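Local coordinates for histidine-containing phosphotransfer protein (Zea mays, PDB 1WN0) that probably relays phosphoryl groups through an active histidine, from cytokinin sensor histidine kinases to response regulators in a multistep His-to-Asp pathway, at residues Gln9-Leu14 against Thr133-Glu138. Residues are numbered along the deposited sequence; the frame is centred on the assembly and turned at random.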
loop_
_atom_site.group_PDB
_atom_site.type_symbol
_atom_site.label_atom_id
_atom_site.label_comp_id
_atom_site.label_asym_id
_atom_site.label_seq_id
_atom_site.Cartn_x
_atom_site.Cartn_y
_atom_site.Cartn_z
ATOM N N GLN A 9 21.805 4.990 -8.963
ATOM C CA GLN A 9 20.732 5.191 -10.007
ATOM C C GLN A 9 19.376 4.599 -9.454
ATOM O O GLN A 9 18.674 5.189 -8.623
ATOM C CB GLN A 9 21.132 4.533 -11.362
ATOM C CG GLN A 9 22.206 3.372 -11.278
ATOM C CD GLN A 9 21.976 2.149 -12.248
ATOM O OE1 GLN A 9 22.183 1.015 -11.822
ATOM N NE2 GLN A 9 21.604 2.393 -13.526
ATOM N N LEU A 10 19.030 3.429 -9.964
ATOM C CA LEU A 10 18.075 2.524 -9.372
ATOM C C LEU A 10 18.572 2.095 -7.999
ATOM O O LEU A 10 17.792 2.085 -7.075
ATOM C CB LEU A 10 17.921 1.308 -10.296
ATOM C CG LEU A 10 17.055 0.125 -9.878
ATOM C CD1 LEU A 10 15.577 0.550 -9.837
ATOM C CD2 LEU A 10 17.319 -0.961 -10.933
ATOM N N ASN A 11 19.872 1.781 -7.869
ATOM C CA ASN A 11 20.463 1.462 -6.546
ATOM C C ASN A 11 20.190 2.549 -5.470
ATOM O O ASN A 11 19.951 2.229 -4.298
ATOM C CB ASN A 11 22.001 1.189 -6.631
ATOM C CG ASN A 11 22.360 -0.129 -7.390
ATOM O OD1 ASN A 11 23.534 -0.316 -7.804
ATOM N ND2 ASN A 11 21.358 -1.049 -7.557
ATOM N N ALA A 12 20.242 3.822 -5.877
ATOM C CA ALA A 12 20.104 4.934 -4.962
ATOM C C ALA A 12 18.617 5.224 -4.665
ATOM O O ALA A 12 18.299 5.627 -3.559
ATOM C CB ALA A 12 20.769 6.200 -5.566
ATOM N N LEU A 13 17.744 5.059 -5.672
ATOM C CA LEU A 13 16.278 5.055 -5.493
ATOM C C LEU A 13 15.842 4.014 -4.481
ATOM O O LEU A 13 15.130 4.284 -3.541
ATOM C CB LEU A 13 15.599 4.738 -6.830
ATOM C CG LEU A 13 14.047 4.618 -6.724
ATOM C CD1 LEU A 13 13.507 5.826 -6.028
ATOM C CD2 LEU A 13 13.318 4.395 -8.087
ATOM N N LEU A 14 16.299 2.800 -4.688
ATOM C CA LEU A 14 16.068 1.690 -3.762
ATOM C C LEU A 14 16.581 1.947 -2.388
ATOM O O LEU A 14 15.827 1.754 -1.470
ATOM C CB LEU A 14 16.685 0.372 -4.260
ATOM C CG LEU A 14 15.959 -0.191 -5.459
ATOM C CD1 LEU A 14 16.737 -1.354 -5.907
ATOM C CD2 LEU A 14 14.540 -0.628 -5.188
ATOM N N THR A 133 8.740 4.848 -10.994
ATOM C CA THR A 133 10.113 5.078 -11.491
ATOM C C THR A 133 11.010 3.840 -11.295
ATOM O O THR A 133 11.862 3.494 -12.132
ATOM C CB THR A 133 10.721 6.407 -10.918
ATOM O OG1 THR A 133 11.284 6.205 -9.608
ATOM C CG2 THR A 133 9.628 7.510 -10.724
ATOM N N MET A 134 10.853 3.135 -10.202
ATOM C CA MET A 134 11.575 1.876 -10.072
ATOM C C MET A 134 11.455 1.051 -11.335
ATOM O O MET A 134 12.514 0.635 -11.910
ATOM C CB MET A 134 11.036 1.026 -8.953
ATOM C CG MET A 134 12.002 -0.063 -8.600
ATOM S SD MET A 134 11.394 -1.128 -7.309
ATOM C CE MET A 134 9.988 -1.795 -8.073
ATOM N N LEU A 135 10.207 0.805 -11.766
ATOM C CA LEU A 135 9.943 -0.117 -12.835
ATOM C C LEU A 135 10.366 0.467 -14.141
ATOM O O LEU A 135 10.730 -0.254 -15.025
ATOM C CB LEU A 135 8.466 -0.528 -12.931
ATOM C CG LEU A 135 7.975 -1.336 -11.728
ATOM C CD1 LEU A 135 6.437 -1.422 -11.774
ATOM C CD2 LEU A 135 8.659 -2.720 -11.652
ATOM N N GLN A 136 10.303 1.763 -14.262
ATOM C CA GLN A 136 10.601 2.409 -15.508
ATOM C C GLN A 136 12.122 2.324 -15.690
ATOM O O GLN A 136 12.587 1.836 -16.740
ATOM C CB GLN A 136 10.092 3.866 -15.542
ATOM C CG GLN A 136 8.841 4.105 -16.451
ATOM C CD GLN A 136 7.978 5.316 -15.983
ATOM O OE1 GLN A 136 8.533 6.377 -15.632
ATOM N NE2 GLN A 136 6.643 5.148 -15.964
ATOM N N LEU A 137 12.898 2.737 -14.688
ATOM C CA LEU A 137 14.338 2.536 -14.742
ATOM C C LEU A 137 14.664 1.081 -15.192
ATOM O O LEU A 137 15.375 0.868 -16.167
ATOM C CB LEU A 137 15.021 2.918 -13.426
ATOM C CG LEU A 137 14.978 4.405 -13.025
ATOM C CD1 LEU A 137 15.361 4.581 -11.587
ATOM C CD2 LEU A 137 15.874 5.299 -13.931
ATOM N N GLU A 138 14.058 0.086 -14.582
ATOM C CA GLU A 138 14.327 -1.312 -14.985
ATOM C C GLU A 138 14.051 -1.666 -16.532
ATOM O O GLU A 138 14.888 -2.335 -17.167
ATOM C CB GLU A 138 13.596 -2.258 -14.022
ATOM C CG GLU A 138 14.392 -2.648 -12.768
ATOM C CD GLU A 138 13.510 -3.042 -11.587
ATOM O OE1 GLU A 138 12.287 -3.238 -11.745
ATOM O OE2 GLU A 138 14.046 -3.160 -10.473
#
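L10 packs against M134, L137 and E138 where the short N-terminal helix 10-19 runs antiparallel to the last turns of helix 110-138 in this HPt protein, built around a four-helix bundle. The local axes lie 10.3 Å apart at 163°, and no hydrogen bond links the segments; leucine methyls do nearly all the touching. L10 can be followed outward. Its CB leads to CG, which stands anti to the backbone N (chi1 175°), and its two methyls part toward different neighbours. CD1 meets the M134 side chain at CG, 3.8 Å away, the two side chains crossing obliquely, and also touches the carbonyl O of M134 and CB of L137. CD2 lies 3.8 Å from E138 CG, the two side chains crossing at about a right angle, and E138 OE2 lies near both methyls, 4.0 Å from L10 CD2. With an alanine here, M134 CG and the aliphatic part of E138 would probably lose their leucine cover, opening a gap between the helices. From the other side, L137 CD1 lies 4.1 Å from both L10 CA and L13 CD2. L13 directs CD2 at the first turn of 133-138, where the methyl meets M134 N and CB as well as the T133 hydroxyl. That hydroxyl makes a weak hydrogen bond to K130 O, one turn back in its own helix. Deeper in, L14 and M134 are both buried, and both side chains also touch F27 of helix 25-34. The centre of the contact lies about 18 Å from the centre of the chain. The M134 chain runs extended to SD and bends only at its last torsion (chi3 62°); L14 CD2 reaches that sulfur at 3.8 Å.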